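Local coordinates for phosphoprotein (Lettuce necrotic yellows virus, PDB 3T4R) that probably acts as a non-catalytic polymerase cofactor, linking the viral polymerase to its nucleoprotein-coated RNA template and keeping soluble nucleoprotein off non-genomic RNA, at residues K10-E18 and K51-I59. Residues are numbered along the deposited sequence; the frame is centred on the assembly and turned at random.
Sequences KLLADLDWE and KEKIQNEII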
ATOM      1  N   LYS A  10       7.697  -3.968   1.240  1.00 34.44           N
ATOM      2  CA  LYS A  10       8.307  -4.602   0.076  1.00 33.96           C
ATOM      3  C   LYS A  10       7.271  -4.654  -1.030  1.00 34.10           C
ATOM      4  O   LYS A  10       7.634  -4.464  -2.151  1.00 34.40           O
ATOM      5  CB  LYS A  10       8.744  -6.037   0.434  1.00 35.91           C
ATOM      6  CG  LYS A  10       9.427  -6.757  -0.667  1.00 37.55           C
ATOM      7  CD  LYS A  10       9.625  -8.277  -0.496  1.00 40.64           C
ATOM      8  CE  LYS A  10      10.532  -8.620   0.646  1.00 42.62           C
ATOM      9  NZ  LYS A  10      10.840 -10.095   0.723  1.00 50.33           N
ATOM     10  N   LEU A  11       5.987  -4.891  -0.712  1.00 32.48           N
ATOM     11  CA  LEU A  11       4.962  -4.869  -1.715  1.00 33.60           C
ATOM     12  C   LEU A  11       4.812  -3.522  -2.312  1.00 33.29           C
ATOM     13  O   LEU A  11       4.712  -3.385  -3.515  1.00 36.16           O
ATOM     14  CB  LEU A  11       3.611  -5.255  -1.118  1.00 34.37           C
ATOM     15  CG  LEU A  11       2.545  -5.969  -1.927  1.00 37.66           C
ATOM     16  CD1 LEU A  11       1.152  -5.622  -1.520  1.00 37.24           C
ATOM     17  CD2 LEU A  11       2.658  -6.059  -3.471  1.00 37.44           C
ATOM     18  N   LEU A  12       4.733  -2.505  -1.478  1.00 32.26           N
ATOM     19  CA  LEU A  12       4.671  -1.135  -1.960  1.00 33.50           C
ATOM     20  C   LEU A  12       5.857  -0.827  -2.921  1.00 34.93           C
ATOM     21  O   LEU A  12       5.669  -0.178  -3.932  1.00 34.78           O
ATOM     22  CB  LEU A  12       4.696  -0.167  -0.793  1.00 32.57           C
ATOM     23  CG  LEU A  12       3.471  -0.146   0.100  1.00 35.11           C
ATOM     24  CD1 LEU A  12       3.623   0.758   1.304  1.00 32.33           C
ATOM     25  CD2 LEU A  12       2.247   0.338  -0.765  1.00 39.04           C
ATOM     26  N   ALA A  13       7.079  -1.249  -2.592  1.00 33.62           N
ATOM     27  CA  ALA A  13       8.189  -1.129  -3.554  1.00 34.70           C
ATOM     28  C   ALA A  13       8.021  -1.918  -4.868  1.00 37.48           C
ATOM     29  O   ALA A  13       8.425  -1.426  -5.930  1.00 38.81           O
ATOM     30  CB  ALA A  13       9.490  -1.518  -2.897  1.00 36.39           C
ATOM     31  N   ASP A  14       7.471  -3.136  -4.764  1.00 36.88           N
ATOM     32  CA  ASP A  14       7.296  -4.036  -5.882  1.00 38.17           C
ATOM     33  C   ASP A  14       6.221  -3.485  -6.747  1.00 40.36           C
ATOM     34  O   ASP A  14       6.142  -3.819  -7.917  1.00 44.21           O
ATOM     35  CB  ASP A  14       6.866  -5.402  -5.391  1.00 37.25           C
ATOM     36  CG  ASP A  14       8.000  -6.206  -4.788  1.00 42.47           C
ATOM     37  OD1 ASP A  14       9.203  -5.916  -5.036  1.00 38.38           O
ATOM     38  OD2 ASP A  14       7.679  -7.184  -4.078  1.00 48.13           O
ATOM     39  N   LEU A  15       5.349  -2.647  -6.182  1.00 38.33           N
ATOM     40  CA  LEU A  15       4.305  -1.990  -6.972  1.00 38.78           C
ATOM     41  C   LEU A  15       4.704  -0.583  -7.444  1.00 39.82           C
ATOM     42  O   LEU A  15       3.884   0.153  -7.951  1.00 40.14           O
ATOM     43  CB  LEU A  15       3.017  -1.912  -6.137  1.00 38.37           C
ATOM     44  CG  LEU A  15       2.369  -3.244  -5.787  1.00 39.23           C
ATOM     45  CD1 LEU A  15       1.133  -2.956  -4.858  1.00 42.14           C
ATOM     46  CD2 LEU A  15       1.888  -4.025  -6.999  1.00 42.71           C
ATOM     47  N   ASP A  16       5.984  -0.241  -7.292  1.00 38.98           N
ATOM     48  CA  ASP A  16       6.595   0.963  -7.889  1.00 42.06           C
ATOM     49  C   ASP A  16       6.405   2.227  -7.114  1.00 41.12           C
ATOM     50  O   ASP A  16       6.711   3.240  -7.579  1.00 43.67           O
ATOM     51  CB  ASP A  16       6.220   1.128  -9.367  1.00 45.81           C
ATOM     52  CG  ASP A  16       6.941   0.101 -10.251  1.00 51.16           C
ATOM     53  OD1 ASP A  16       8.180  -0.039 -10.179  1.00 47.58           O
ATOM     54  OD2 ASP A  16       6.223  -0.636 -10.967  1.00 52.37           O
ATOM     55  N   TRP A  17       5.993   2.138  -5.865  1.00 39.54           N
ATOM     56  CA  TRP A  17       6.028   3.291  -5.000  1.00 41.88           C
ATOM     57  C   TRP A  17       7.485   3.620  -4.773  1.00 43.84           C
ATOM     58  O   TRP A  17       8.325   2.702  -4.740  1.00 42.83           O
ATOM     59  CB  TRP A  17       5.303   2.965  -3.662  1.00 40.24           C
ATOM     60  CG  TRP A  17       3.930   3.506  -3.700  1.00 46.03           C
ATOM     61  CD1 TRP A  17       3.561   4.759  -3.380  1.00 52.33           C
ATOM     62  CD2 TRP A  17       2.735   2.849  -4.185  1.00 46.55           C
ATOM     63  NE1 TRP A  17       2.207   4.945  -3.611  1.00 57.92           N
ATOM     64  CE2 TRP A  17       1.679   3.776  -4.094  1.00 52.49           C
ATOM     65  CE3 TRP A  17       2.464   1.579  -4.675  1.00 42.91           C
ATOM     66  CZ2 TRP A  17       0.356   3.467  -4.500  1.00 50.59           C
ATOM     67  CZ3 TRP A  17       1.196   1.272  -5.063  1.00 43.81           C
ATOM     68  CH2 TRP A  17       0.151   2.211  -4.995  1.00 47.42           C
ATOM     69  N   GLU A  18       7.844   4.881  -4.616  1.00 44.83           N
ATOM     70  CA  GLU A  18       9.278   5.155  -4.525  1.00 45.80           C
ATOM     71  C   GLU A  18       9.655   4.786  -3.108  1.00 43.54           C
ATOM     72  O   GLU A  18       8.857   4.946  -2.188  1.00 43.58           O
ATOM     73  CB  GLU A  18       9.579   6.621  -4.888  1.00 52.93           C
ATOM     74  CG  GLU A  18      10.918   6.960  -5.658  1.00 60.13           C
ATOM     75  CD  GLU A  18      11.063   6.318  -7.054  1.00 64.37           C
ATOM     76  OE1 GLU A  18      10.139   6.517  -7.870  1.00 67.88           O
ATOM     77  OE2 GLU A  18      12.097   5.618  -7.337  1.00 66.45           O
ATOM     78  N   LYS A  51      -0.668  -6.617 -10.546  1.00 67.55           N
ATOM     79  CA  LYS A  51       0.028  -5.400 -10.211  1.00 61.08           C
ATOM     80  C   LYS A  51      -0.928  -4.201 -10.330  1.00 57.44           C
ATOM     81  O   LYS A  51      -1.133  -3.453  -9.386  1.00 50.41           O
ATOM     82  CB  LYS A  51       1.247  -5.260 -11.121  1.00 67.25           C
ATOM     83  CG  LYS A  51       2.180  -4.101 -10.821  1.00 64.87           C
ATOM     84  CD  LYS A  51       3.533  -4.329 -11.478  1.00 70.72           C
ATOM     85  CE  LYS A  51       4.309  -3.046 -11.416  1.00 72.83           C
ATOM     86  NZ  LYS A  51       5.788  -3.245 -11.618  1.00 80.64           N
ATOM     87  N   GLU A  52      -1.550  -4.026 -11.475  1.00 61.80           N
ATOM     88  CA  GLU A  52      -2.404  -2.871 -11.622  1.00 60.76           C
ATOM     89  C   GLU A  52      -3.588  -2.966 -10.690  1.00 55.64           C
ATOM     90  O   GLU A  52      -4.021  -1.958 -10.206  1.00 51.44           O
ATOM     91  CB  GLU A  52      -2.912  -2.698 -13.059  1.00 70.45           C
ATOM     92  CG  GLU A  52      -2.732  -1.290 -13.605  1.00 75.42           C
ATOM     93  CD  GLU A  52      -2.580  -1.252 -15.148  1.00 91.54           C
ATOM     94  OE1 GLU A  52      -3.629  -1.091 -15.819  1.00101.17           O
ATOM     95  OE2 GLU A  52      -1.444  -1.387 -15.719  1.00 98.23           O
ATOM     96  N   LYS A  53      -4.116  -4.171 -10.482  1.00 58.38           N
ATOM     97  CA  LYS A  53      -5.253  -4.414  -9.570  1.00 57.68           C
ATOM     98  C   LYS A  53      -4.973  -3.919  -8.142  1.00 51.39           C
ATOM     99  O   LYS A  53      -5.702  -3.092  -7.593  1.00 49.41           O
ATOM    100  CB  LYS A  53      -5.626  -5.902  -9.541  1.00 62.87           C
ATOM    101  CG  LYS A  53      -7.129  -6.219  -9.105  1.00 68.49           C
ATOM    102  CD  LYS A  53      -7.270  -7.701  -8.718  1.00 73.98           C
ATOM    103  CE  LYS A  53      -7.787  -7.929  -7.268  1.00 73.60           C
ATOM    104  NZ  LYS A  53      -9.230  -7.581  -7.019  1.00 79.13           N
ATOM    105  N   ILE A  54      -3.882  -4.408  -7.579  1.00 49.49           N
ATOM    106  CA  ILE A  54      -3.459  -4.068  -6.257  1.00 45.51           C
ATOM    107  C   ILE A  54      -3.093  -2.615  -6.104  1.00 43.39           C
ATOM    108  O   ILE A  54      -3.459  -2.021  -5.079  1.00 44.08           O
ATOM    109  CB  ILE A  54      -2.280  -4.925  -5.855  1.00 44.74           C
ATOM    110  CG1 ILE A  54      -2.676  -6.388  -5.996  1.00 47.15           C
ATOM    111  CG2 ILE A  54      -1.837  -4.602  -4.410  1.00 40.24           C
ATOM    112  CD1 ILE A  54      -1.564  -7.337  -5.802  1.00 47.83           C
ATOM    113  N   GLN A  55      -2.363  -2.057  -7.068  1.00 43.10           N
ATOM    114  CA  GLN A  55      -2.029  -0.632  -7.089  1.00 42.15           C
ATOM    115  C   GLN A  55      -3.313   0.183  -6.992  1.00 43.26           C
ATOM    116  O   GLN A  55      -3.361   1.141  -6.220  1.00 42.54           O
ATOM    117  CB  GLN A  55      -1.354  -0.227  -8.398  1.00 45.22           C
ATOM    118  CG  GLN A  55       0.090  -0.608  -8.541  1.00 47.12           C
ATOM    119  CD  GLN A  55       0.633  -0.292  -9.925  1.00 57.60           C
ATOM    120  OE1 GLN A  55      -0.135  -0.017 -10.869  1.00 62.08           O
ATOM    121  NE2 GLN A  55       1.944  -0.344 -10.074  1.00 58.29           N
ATOM    122  N   ASN A  56      -4.330  -0.188  -7.770  1.00 44.64           N
ATOM    123  CA  ASN A  56      -5.625   0.461  -7.707  1.00 49.06           C
ATOM    124  C   ASN A  56      -6.224   0.396  -6.268  1.00 46.18           C
ATOM    125  O   ASN A  56      -6.793   1.384  -5.761  1.00 48.09           O
ATOM    126  CB  ASN A  56      -6.595  -0.135  -8.745  1.00 52.68           C
ATOM    127  CG  ASN A  56      -6.288   0.322 -10.185  1.00 62.20           C
ATOM    128  OD1 ASN A  56      -5.776   1.441 -10.393  1.00 62.89           O
ATOM    129  ND2 ASN A  56      -6.680  -0.502 -11.185  1.00 67.21           N
ATOM    130  N   GLU A  57      -6.139  -0.754  -5.642  1.00 45.64           N
ATOM    131  CA  GLU A  57      -6.689  -0.908  -4.291  1.00 47.27           C
ATOM    132  C   GLU A  57      -5.965   0.007  -3.301  1.00 43.19           C
ATOM    133  O   GLU A  57      -6.606   0.601  -2.433  1.00 43.03           O
ATOM    134  CB  GLU A  57      -6.607  -2.371  -3.800  1.00 48.91           C
ATOM    135  CG  GLU A  57      -7.508  -3.329  -4.541  1.00 57.56           C
ATOM    136  CD  GLU A  57      -8.688  -3.759  -3.742  1.00 72.38           C
ATOM    137  OE1 GLU A  57      -9.308  -2.891  -3.071  1.00 80.61           O
ATOM    138  OE2 GLU A  57      -9.035  -4.967  -3.794  1.00 80.92           O
ATOM    139  N   ILE A  58      -4.646   0.076  -3.400  1.00 39.91           N
ATOM    140  CA  ILE A  58      -3.831   0.855  -2.473  1.00 39.29           C
ATOM    141  C   ILE A  58      -4.067   2.382  -2.666  1.00 40.36           C
ATOM    142  O   ILE A  58      -4.162   3.166  -1.694  1.00 42.90           O
ATOM    143  CB  ILE A  58      -2.358   0.520  -2.694  1.00 36.84           C
ATOM    144  CG1 ILE A  58      -2.077  -0.877  -2.078  1.00 39.91           C
ATOM    145  CG2 ILE A  58      -1.435   1.486  -1.969  1.00 41.48           C
ATOM    146  CD1 ILE A  58      -0.774  -1.445  -2.485  1.00 37.83           C
ATOM    147  N   ILE A  59      -4.132   2.793  -3.910  1.00 40.41           N
ATOM    148  CA  ILE A  59      -4.520   4.198  -4.305  1.00 43.91           C
ATOM    149  C   ILE A  59      -5.879   4.584  -3.753  1.00 46.26           C
ATOM    150  O   ILE A  59      -6.010   5.629  -3.175  1.00 47.72           O
ATOM    151  CB  ILE A  59      -4.506   4.439  -5.821  1.00 46.06           C
ATOM    152  CG1 ILE A  59      -3.073   4.229  -6.347  1.00 44.77           C
ATOM    153  CG2 ILE A  59      -4.934   5.875  -6.117  1.00 49.32           C
ATOM    154  CD1 ILE A  59      -2.877   4.614  -7.641  1.00 54.60           C
TER
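With CG set anti to the backbone N (chi1 -174°) and the chain stretched out beyond it, Lys51 runs across to Asp16, where NZ lies 2.7 Å from OD2 in a salt bridge. The ammonium comes to OD2 from the syn side, somewhat out of the carboxylate plane. One turn later Gln55, also extended beyond CG, delivers its amide to the backbone: NE2 donates to Leu15 O at 2.9 Å, a bent bond (145° at the hydrogen) arriving tilted from the carbonyl plane. Both acceptors belong to the Schellman motif that ends helix 4-14, in which Asp16, at positive phi, is the C-prime residue, Trp17 N returns to Leu12 O and Asp16 N to Ala13 O. In this small helical C-terminal domain, the early turns of the long helix 50-72 bind the C-terminal end of helix 4-14, the short segment axes at 118°. Beneath the polar pair, Leu15 CD1 rests against Ile54 CG2 and Ile58 CD1 together, 3.4 Å from each, closer than usual for methyl groups, while its CD2 meets Lys51 CG as the two side chains run past each other in opposite directions. Ile58 also turns CG2 to the Trp17 ring, 3.5 Å from CH2, and Ile59 CG1 reaches the ring edge at CZ2 (4.0 Å). Leu12 CD2 sits over one face of that indole, offset toward the rim, and touches Ile58 CD1 at 3.9 Å. Leu46, in a loop, also packs on Leu15.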